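Local coordinates for protein homoserine O-acetyltransferase (Bacillus anthracis str. 'Ames Ancestor', PDB 3I1I) that probably transfers an acetyl group from acetyl-CoA to the hydroxyl of homoserine, an early step in one route to methionine, at residues A[23-31]-A[102-110]; A[4-12]-A[55-63]. One frame throughout, in Å; residues are numbered along the deposited sequence. Where two conformers were deposited one is given.

Contact 1. Residues A[23-31]-A[102-110]. With ACT (acetate ion), chain D.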
loop_
_atom_site.group_PDB
_atom_site.type_symbol
_atom_site.label_atom_id
_atom_site.label_comp_id
_atom_site.label_asym_id
_atom_site.label_seq_id
_atom_site.Cartn_x
_atom_site.Cartn_y
_atom_site.Cartn_z
ATOM N N ARG A 23 12.676 28.060 1.764
ATOM C CA ARG A 23 13.547 27.873 0.605
ATOM C C ARG A 23 13.174 28.885 -0.522
ATOM O O ARG A 23 11.985 29.146 -0.749
ATOM C CB ARG A 23 13.416 26.440 0.112
ATOM C CG ARG A 23 14.294 26.084 -1.071
ATOM C CD ARG A 23 15.719 25.830 -0.657
ATOM N NE ARG A 23 16.462 25.346 -1.818
ATOM C CZ ARG A 23 16.452 24.093 -2.266
ATOM N NH1 ARG A 23 15.764 23.138 -1.637
ATOM N NH2 ARG A 23 17.141 23.798 -3.361
ATOM N N THR A 24 14.179 29.469 -1.198
ATOM C CA THR A 24 13.919 30.420 -2.276
ATOM C C THR A 24 14.495 29.908 -3.589
ATOM O O THR A 24 15.686 29.650 -3.666
ATOM C CB THR A 24 14.439 31.856 -1.932
ATOM O OG1 THR A 24 13.773 32.330 -0.744
ATOM C CG2 THR A 24 14.163 32.842 -3.071
ATOM N N ILE A 25 13.648 29.713 -4.604
ATOM C CA ILE A 25 14.109 29.276 -5.910
ATOM C C ILE A 25 13.242 29.961 -6.969
ATOM O O ILE A 25 12.173 30.470 -6.650
ATOM C CB ILE A 25 14.045 27.706 -6.062
ATOM C CG1 ILE A 25 12.616 27.180 -5.819
ATOM C CG2 ILE A 25 15.008 27.025 -5.115
ATOM C CD1 ILE A 25 12.308 25.813 -6.448
ATOM N N PRO A 26 13.727 30.040 -8.214
ATOM C CA PRO A 26 12.845 30.418 -9.324
ATOM C C PRO A 26 11.756 29.357 -9.589
ATOM O O PRO A 26 12.020 28.149 -9.531
ATOM C CB PRO A 26 13.798 30.508 -10.551
ATOM C CG PRO A 26 15.179 30.559 -10.001
ATOM C CD PRO A 26 15.144 29.933 -8.627
ATOM N N VAL A 27 10.566 29.828 -9.934
ATOM C CA VAL A 27 9.446 28.953 -10.259
ATOM C C VAL A 27 8.720 29.456 -11.508
ATOM O O VAL A 27 8.763 30.643 -11.819
ATOM C CB VAL A 27 8.428 28.915 -9.084
ATOM C CG1 VAL A 27 9.096 28.389 -7.782
ATOM C CG2 VAL A 27 7.873 30.262 -8.865
ATOM N N GLN A 28 8.053 28.543 -12.202
ATOM C CA GLN A 28 7.146 28.869 -13.299
ATOM C C GLN A 28 5.851 28.092 -13.078
ATOM O O GLN A 28 5.822 27.116 -12.349
ATOM C CB GLN A 28 7.735 28.466 -14.638
ATOM C CG GLN A 28 8.201 27.001 -14.654
ATOM C CD GLN A 28 8.712 26.509 -16.002
ATOM O OE1 GLN A 28 9.025 27.296 -16.886
ATOM N NE2 GLN A 28 8.762 25.177 -16.163
HETATM N N MSE A 29 4.803 28.517 -13.768
HETATM C CA MSE A 29 3.480 28.011 -13.566
HETATM C C MSE A 29 2.665 28.195 -14.835
HETATM O O MSE A 29 2.420 29.311 -15.262
HETATM C CB MSE A 29 2.834 28.771 -12.417
HETATM C CG MSE A 29 1.520 28.168 -11.928
HETATM SE SE MSE A 29 0.714 29.319 -10.569
HETATM C CE MSE A 29 0.393 28.046 -9.217
ATOM N N GLY A 30 2.208 27.106 -15.429
ATOM C CA GLY A 30 1.350 27.238 -16.595
ATOM C C GLY A 30 -0.023 27.685 -16.181
ATOM O O GLY A 30 -0.405 27.480 -15.062
ATOM N N TYR A 31 -0.773 28.309 -17.071
ATOM C CA TYR A 31 -2.176 28.577 -16.771
ATOM C C TYR A 31 -2.944 28.783 -18.049
ATOM O O TYR A 31 -2.357 28.831 -19.133
ATOM C CB TYR A 31 -2.351 29.798 -15.870
ATOM C CG TYR A 31 -2.000 31.133 -16.489
ATOM C CD1 TYR A 31 -2.978 31.956 -16.992
ATOM C CD2 TYR A 31 -0.683 31.597 -16.515
ATOM C CE1 TYR A 31 -2.665 33.188 -17.559
ATOM C CE2 TYR A 31 -0.359 32.862 -17.065
ATOM C CZ TYR A 31 -1.352 33.643 -17.587
ATOM O OH TYR A 31 -1.074 34.882 -18.143
ATOM N N PRO A 102 3.438 17.674 -22.519
ATOM C CA PRO A 102 4.061 18.879 -23.045
ATOM C C PRO A 102 3.236 20.150 -22.889
ATOM O O PRO A 102 3.780 21.241 -23.051
ATOM C CB PRO A 102 4.233 18.558 -24.537
ATOM C CG PRO A 102 3.116 17.646 -24.838
ATOM C CD PRO A 102 3.006 16.774 -23.609
ATOM N N HIS A 103 1.950 20.010 -22.576
ATOM C CA HIS A 103 1.127 21.147 -22.208
ATOM C C HIS A 103 1.303 21.624 -20.761
ATOM O O HIS A 103 0.654 22.597 -20.373
ATOM C CB HIS A 103 -0.337 20.791 -22.353
ATOM C CG HIS A 103 -0.758 20.552 -23.757
ATOM N ND1 HIS A 103 -0.715 21.536 -24.724
ATOM C CD2 HIS A 103 -1.218 19.437 -24.365
ATOM C CE1 HIS A 103 -1.152 21.036 -25.863
ATOM N NE2 HIS A 103 -1.473 19.769 -25.669
ATOM N N VAL A 104 2.119 20.944 -19.955
ATOM C CA VAL A 104 2.202 21.239 -18.522
ATOM C C VAL A 104 3.399 22.112 -18.246
ATOM O O VAL A 104 4.489 21.829 -18.713
ATOM C CB VAL A 104 2.291 19.911 -17.745
ATOM C CG1 VAL A 104 2.795 20.101 -16.288
ATOM C CG2 VAL A 104 0.936 19.161 -17.840
ATOM N N ILE A 105 3.232 23.187 -17.501
ATOM C CA ILE A 105 4.382 24.017 -17.131
ATOM C C ILE A 105 4.436 24.142 -15.608
ATOM O O ILE A 105 3.555 24.742 -14.992
ATOM C CB ILE A 105 4.302 25.445 -17.800
ATOM C CG1 ILE A 105 4.283 25.310 -19.337
ATOM C CG2 ILE A 105 5.452 26.343 -17.328
ATOM C CD1 ILE A 105 3.560 26.461 -20.074
ATOM N N THR A 106 5.475 23.563 -15.012
ATOM C CA THR A 106 5.529 23.368 -13.566
ATOM C C THR A 106 6.957 23.546 -13.084
ATOM O O THR A 106 7.876 23.570 -13.896
ATOM C CB THR A 106 5.056 21.941 -13.174
ATOM O OG1 THR A 106 4.719 21.923 -11.785
ATOM C CG2 THR A 106 6.130 20.876 -13.447
ATOM N N THR A 107 7.120 23.679 -11.776
ATOM C CA THR A 107 8.429 23.543 -11.152
ATOM C C THR A 107 8.391 22.422 -10.131
ATOM O O THR A 107 7.490 22.362 -9.320
ATOM C CB THR A 107 8.876 24.849 -10.471
ATOM O OG1 THR A 107 8.775 25.907 -11.424
ATOM C CG2 THR A 107 10.321 24.735 -9.968
ATOM N N GLY A 108 9.372 21.531 -10.208
ATOM C CA GLY A 108 9.402 20.316 -9.409
ATOM C C GLY A 108 10.730 19.571 -9.509
ATOM O O GLY A 108 11.734 20.120 -10.003
ATOM N N PRO A 109 10.755 18.315 -9.031
ATOM C CA PRO A 109 11.979 17.557 -8.974
ATOM C C PRO A 109 12.608 17.267 -10.328
ATOM O O PRO A 109 13.809 17.003 -10.381
ATOM C CB PRO A 109 11.572 16.242 -8.284
ATOM C CG PRO A 109 10.222 16.446 -7.754
ATOM C CD PRO A 109 9.610 17.578 -8.472
ATOM N N LYS A 110 11.825 17.293 -11.402
ATOM C CA LYS A 110 12.408 17.180 -12.729
ATOM C C LYS A 110 13.029 18.461 -13.241
ATOM O O LYS A 110 13.764 18.421 -14.243
ATOM C CB LYS A 110 11.388 16.706 -13.763
ATOM C CG LYS A 110 11.187 15.196 -13.840
ATOM C CD LYS A 110 12.497 14.421 -14.184
ATOM C CE LYS A 110 12.502 12.970 -13.607
ATOM N NZ LYS A 110 13.873 12.397 -13.240
HETATM C C ACT D . 12.295 26.613 -13.423
HETATM O O ACT D . 13.382 26.304 -12.854
HETATM O OXT ACT D . 11.474 25.664 -13.555
HETATM C CH3 ACT D . 11.991 28.012 -13.909
HETATM O O HOH W 1 4.133 25.007 -10.935
#
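Q28 and T107 meet in a worked example of how a loop of the alpha/beta hydrolase fold lines the flank of the second strand of the central sheet, on the side away from strand 10-18. Strand 24-34 pairs with strand 10-18 through its odd-numbered residues. Loop 102-110, after strand 87-91, runs nearly antiparallel to it and takes up amides of the even-numbered ones.

Three hydrogen bonds carry the polar part. The backbone N of Q28 donates almost straight (168°) to OG1 of T107 at 2.8 Å, so a side-chain oxygen replaces a strand carbonyl. G30 N reaches the carbonyl O of I105 at 2.8 Å, and the CA of M29 (a selenomethionine) makes a CA-H...O contact of 3.6 Å with the same oxygen. The third bond comes from the Q28 side chain. Its CG sits between the backbone N and the carbonyl carbon (chi1 52°) and the chain runs extended from there, carrying NE2 to 2.9 Å from T106 O. That oxygen lies in the plane of the Q28 amide, whereas NE2 stands 35° above the T106 carbonyl plane. A water adds a further link, donating to Q28 O at 3.0 Å and accepting a weak bond from T107 N.

Outside, D92 accepts from I105 N, and T106 OG1 turns away to the carbonyl of N93.

Two methyl groups supply most of the van der Waals contact. CG2 of T107 packs 3.8 Å from P26 O, and I25 CD1 lies against it too. An acetate ion, probably from the crystallisation liquor, rests beside T107 and Q28. The side chains of Q28 and I105 cross at about a right angle, and I105 CG2 lies against one face of the Q28 carboxamide, 3.5 Å from Q28 CD.

Contact 2. Residues A[4-12]-A[55-63]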
loop_
_atom_site.group_PDB
_atom_site.type_symbol
_atom_site.label_atom_id
_atom_site.label_comp_id
_atom_site.label_asym_id
_atom_site.label_seq_id
_atom_site.Cartn_x
_atom_site.Cartn_y
_atom_site.Cartn_z
HETATM N N MSE A 4 -17.049 26.767 -27.217
HETATM C CA MSE A 4 -15.907 27.568 -26.670
HETATM C C MSE A 4 -14.832 27.754 -27.693
HETATM O O MSE A 4 -14.723 26.956 -28.613
HETATM C CB MSE A 4 -15.265 26.874 -25.463
HETATM C CG MSE A 4 -16.003 27.136 -24.178
HETATM SE SE MSE A 4 -14.876 27.198 -22.594
HETATM C CE MSE A 4 -14.428 25.328 -22.420
ATOM N N GLN A 5 -14.023 28.796 -27.517
ATOM C CA GLN A 5 -12.866 29.050 -28.373
ATOM C C GLN A 5 -11.726 28.131 -27.956
ATOM O O GLN A 5 -11.597 27.799 -26.776
ATOM C CB GLN A 5 -12.396 30.501 -28.232
ATOM C CG GLN A 5 -13.480 31.563 -28.415
ATOM C CD GLN A 5 -13.849 31.778 -29.861
ATOM O OE1 GLN A 5 -12.979 31.891 -30.728
ATOM N NE2 GLN A 5 -15.148 31.847 -30.131
ATOM N N ILE A 6 -10.889 27.732 -28.905
ATOM C CA ILE A 6 -9.717 26.952 -28.574
ATOM C C ILE A 6 -8.908 27.675 -27.505
ATOM O O ILE A 6 -8.802 28.902 -27.522
ATOM C CB ILE A 6 -8.888 26.666 -29.813
ATOM C CG1 ILE A 6 -9.407 25.374 -30.465
ATOM C CG2 ILE A 6 -7.407 26.538 -29.452
ATOM C CD1 ILE A 6 -10.825 24.919 -30.019
ATOM N N VAL A 7 -8.380 26.904 -26.559
ATOM C CA VAL A 7 -7.742 27.439 -25.381
ATOM C C VAL A 7 -6.242 27.582 -25.599
ATOM O O VAL A 7 -5.597 26.713 -26.166
ATOM C CB VAL A 7 -8.001 26.523 -24.137
ATOM C CG1 VAL A 7 -7.115 26.961 -22.929
ATOM C CG2 VAL A 7 -9.493 26.500 -23.788
ATOM N N LYS A 8 -5.688 28.669 -25.094
ATOM C CA LYS A 8 -4.280 28.947 -25.264
ATOM C C LYS A 8 -3.578 28.750 -23.936
ATOM O O LYS A 8 -4.009 29.289 -22.936
ATOM C CB LYS A 8 -4.080 30.390 -25.739
ATOM C CG LYS A 8 -2.807 30.578 -26.597
ATOM C CD LYS A 8 -1.941 31.806 -26.181
ATOM C CE LYS A 8 -0.435 31.616 -26.556
ATOM N NZ LYS A 8 -0.225 31.234 -28.019
ATOM N N LYS A 9 -2.510 27.977 -23.916
ATOM C CA LYS A 9 -1.723 27.836 -22.713
ATOM C C LYS A 9 -0.855 29.073 -22.537
ATOM O O LYS A 9 -0.269 29.554 -23.493
ATOM C CB LYS A 9 -0.845 26.592 -22.800
ATOM C CG LYS A 9 -0.152 26.209 -21.485
ATOM C CD LYS A 9 -1.023 25.342 -20.585
ATOM C CE LYS A 9 -0.333 25.082 -19.231
ATOM N NZ LYS A 9 -0.855 23.868 -18.565
ATOM N N GLU A 10 -0.785 29.588 -21.325
ATOM C CA GLU A 10 0.119 30.688 -20.997
ATOM C C GLU A 10 1.101 30.229 -19.936
ATOM O O GLU A 10 0.993 29.116 -19.377
ATOM C CB GLU A 10 -0.634 31.870 -20.423
ATOM C CG GLU A 10 -1.880 32.243 -21.153
ATOM C CD GLU A 10 -1.639 33.157 -22.317
ATOM O OE1 GLU A 10 -2.677 33.659 -22.830
ATOM O OE2 GLU A 10 -0.456 33.373 -22.730
ATOM N N LYS A 11 2.030 31.124 -19.622
ATOM C CA LYS A 11 3.110 30.823 -18.702
ATOM C C LYS A 11 3.344 32.010 -17.767
ATOM O O LYS A 11 3.431 33.135 -18.220
ATOM C CB LYS A 11 4.361 30.525 -19.528
ATOM C CG LYS A 11 5.637 30.353 -18.755
ATOM C CD LYS A 11 6.759 29.864 -19.695
ATOM C CE LYS A 11 8.127 29.821 -18.998
ATOM N NZ LYS A 11 9.166 28.997 -19.681
ATOM N N PHE A 12 3.434 31.758 -16.469
ATOM C CA PHE A 12 3.783 32.765 -15.485
ATOM C C PHE A 12 5.070 32.353 -14.790
ATOM O O PHE A 12 5.233 31.190 -14.418
ATOM C CB PHE A 12 2.664 32.902 -14.466
ATOM C CG PHE A 12 2.959 33.886 -13.354
ATOM C CD1 PHE A 12 3.080 35.242 -13.628
ATOM C CD2 PHE A 12 3.106 33.458 -12.038
ATOM C CE1 PHE A 12 3.345 36.156 -12.616
ATOM C CE2 PHE A 12 3.334 34.358 -11.007
ATOM C CZ PHE A 12 3.462 35.728 -11.305
ATOM N N SER A 55 -3.779 22.416 -15.401
ATOM C CA SER A 55 -4.544 23.645 -15.611
ATOM C C SER A 55 -5.765 23.481 -16.556
ATOM O O SER A 55 -6.641 24.343 -16.601
ATOM C CB SER A 55 -3.618 24.740 -16.170
ATOM O OG SER A 55 -3.261 24.434 -17.523
ATOM N N HIS A 56 -5.807 22.377 -17.295
ATOM C CA HIS A 56 -6.825 22.156 -18.323
ATOM C C HIS A 56 -8.173 21.771 -17.753
ATOM O O HIS A 56 -8.625 20.644 -17.870
ATOM C CB HIS A 56 -6.351 21.080 -19.312
ATOM C CG HIS A 56 -7.055 21.135 -20.626
ATOM N ND1 HIS A 56 -7.376 22.331 -21.244
ATOM C CD2 HIS A 56 -7.473 20.149 -21.457
ATOM C CE1 HIS A 56 -7.993 22.069 -22.385
ATOM N NE2 HIS A 56 -8.059 20.752 -22.539
ATOM N N ALA A 57 -8.804 22.739 -17.112
ATOM C CA ALA A 57 -10.098 22.537 -16.488
ATOM C C ALA A 57 -11.235 22.455 -17.512
ATOM O O ALA A 57 -12.282 21.912 -17.212
ATOM C CB ALA A 57 -10.388 23.678 -15.493
ATOM N N ALA A 58 -11.055 23.053 -18.686
ATOM C CA ALA A 58 -12.137 23.080 -19.697
ATOM C C ALA A 58 -11.617 23.261 -21.116
ATOM O O ALA A 58 -10.459 23.643 -21.364
ATOM C CB ALA A 58 -13.177 24.168 -19.364
ATOM N N GLY A 59 -12.486 22.915 -22.059
ATOM C CA GLY A 59 -12.224 23.157 -23.465
ATOM C C GLY A 59 -11.147 22.251 -24.000
ATOM O O GLY A 59 -10.898 21.169 -23.445
ATOM N N LYS A 60 -10.554 22.702 -25.113
ATOM C CA LYS A 60 -9.557 21.928 -25.855
ATOM C C LYS A 60 -8.471 22.816 -26.382
ATOM O O LYS A 60 -8.706 23.990 -26.675
ATOM C CB LYS A 60 -10.181 21.241 -27.057
ATOM C CG LYS A 60 -11.534 20.584 -26.837
ATOM C CD LYS A 60 -11.845 19.657 -28.012
ATOM C CE LYS A 60 -13.130 18.881 -27.821
ATOM N NZ LYS A 60 -13.257 17.705 -28.752
ATOM N N TYR A 61 -7.291 22.224 -26.532
ATOM C CA TYR A 61 -6.126 22.911 -27.050
ATOM C C TYR A 61 -6.051 22.862 -28.598
ATOM O O TYR A 61 -5.408 23.700 -29.206
ATOM C CB TYR A 61 -4.849 22.305 -26.483
ATOM C CG TYR A 61 -4.642 22.472 -25.000
ATOM C CD1 TYR A 61 -4.632 23.741 -24.408
ATOM C CD2 TYR A 61 -4.405 21.370 -24.188
ATOM C CE1 TYR A 61 -4.429 23.894 -23.040
ATOM C CE2 TYR A 61 -4.191 21.509 -22.839
ATOM C CZ TYR A 61 -4.206 22.783 -22.263
ATOM O OH TYR A 61 -3.990 22.916 -20.922
ATOM N N THR A 62 -6.652 21.860 -29.219
ATOM C CA THR A 62 -6.826 21.833 -30.695
ATOM C C THR A 62 -8.217 21.283 -30.934
ATOM O O THR A 62 -8.785 20.603 -30.059
ATOM C CB THR A 62 -5.775 20.938 -31.423
ATOM O OG1 THR A 62 -6.166 19.565 -31.341
ATOM C CG2 THR A 62 -4.374 21.081 -30.800
ATOM N N ALA A 63 -8.779 21.543 -32.102
ATOM C CA ALA A 63 -10.120 21.021 -32.389
ATOM C C ALA A 63 -10.114 19.500 -32.598
ATOM O O ALA A 63 -11.165 18.888 -32.624
ATOM C CB ALA A 63 -10.759 21.742 -33.570
HETATM O O HOH W 2 -12.124 25.023 -26.255
#
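The N-terminal arm leading into strand 10-18 lies against the loop that follows strand 44-48, with V7 beside K60 and Y61, and the Y61 ring swinging back towards the arm. V7 N donates a nearly straight bond (172°) to K60 O at 2.9 Å. A water repeats the link one step outward, giving a hydrogen to Q5 O and accepting one from K60 N. V7 also meets the tyrosine ring: its carbonyl O lies near the ring plane at the edge, 3.6 Å from Y61 CD1, while V7 CG1 is 4.1 Å from Y61 CE1. The ring has H56 on one face, the imidazole CE1 standing over the centre of the phenol. Y61 OH and H56 ND1 both bond to E32 of strand 24-34.

In alpha/beta hydrolases the loop after the third strand commonly helps to form the oxyanion hole near its start; here the arm covers a later part of that loop. K9 reaches inward to S55, the first residue of segment 55-63. With CG anti to the backbone N (chi1 -170°) and a bend at the next torsion, the chain passes the Y61 hydroxyl, CD to OH 3.8 Å, and brings NZ to 2.7 Å from S55 OG. That ammonium also forms a salt bridge with D92, and S55 OG has a second partner in E32, which ties the buried serine into a charged network.

Toward the N terminus the arm grows more exposed and its side chains meet the loop by van der Waals contact: I6 CG2 rests 3.5 Å from Y61 O, and the terminal methyl CE of selenomethionine M4 lies 3.5 Å from A58 CB.

How the contacts relate
The two contacts illustrate how one side of a sheet is stitched together by segments that alternate along the chain: 4-12, 23-31, 55-63, then 102-110. Their centres lie about 18 Å apart, yet strands 10-18 and 24-34 are neighbours in the mixed central sheet, and M29 with F12 and Y31 with E10 probably share backbone hydrogen bonds. Contact 1 runs along strand 24-34, while contact 2 is made by the arm that leads into strand 10-18. A second bridge is made by K9 of contact 2, which bonds to the carbonyl of H103 in contact 1, and D92 serves both. Two long loops are thereby fixed to the first two strands and the arm that leads into them.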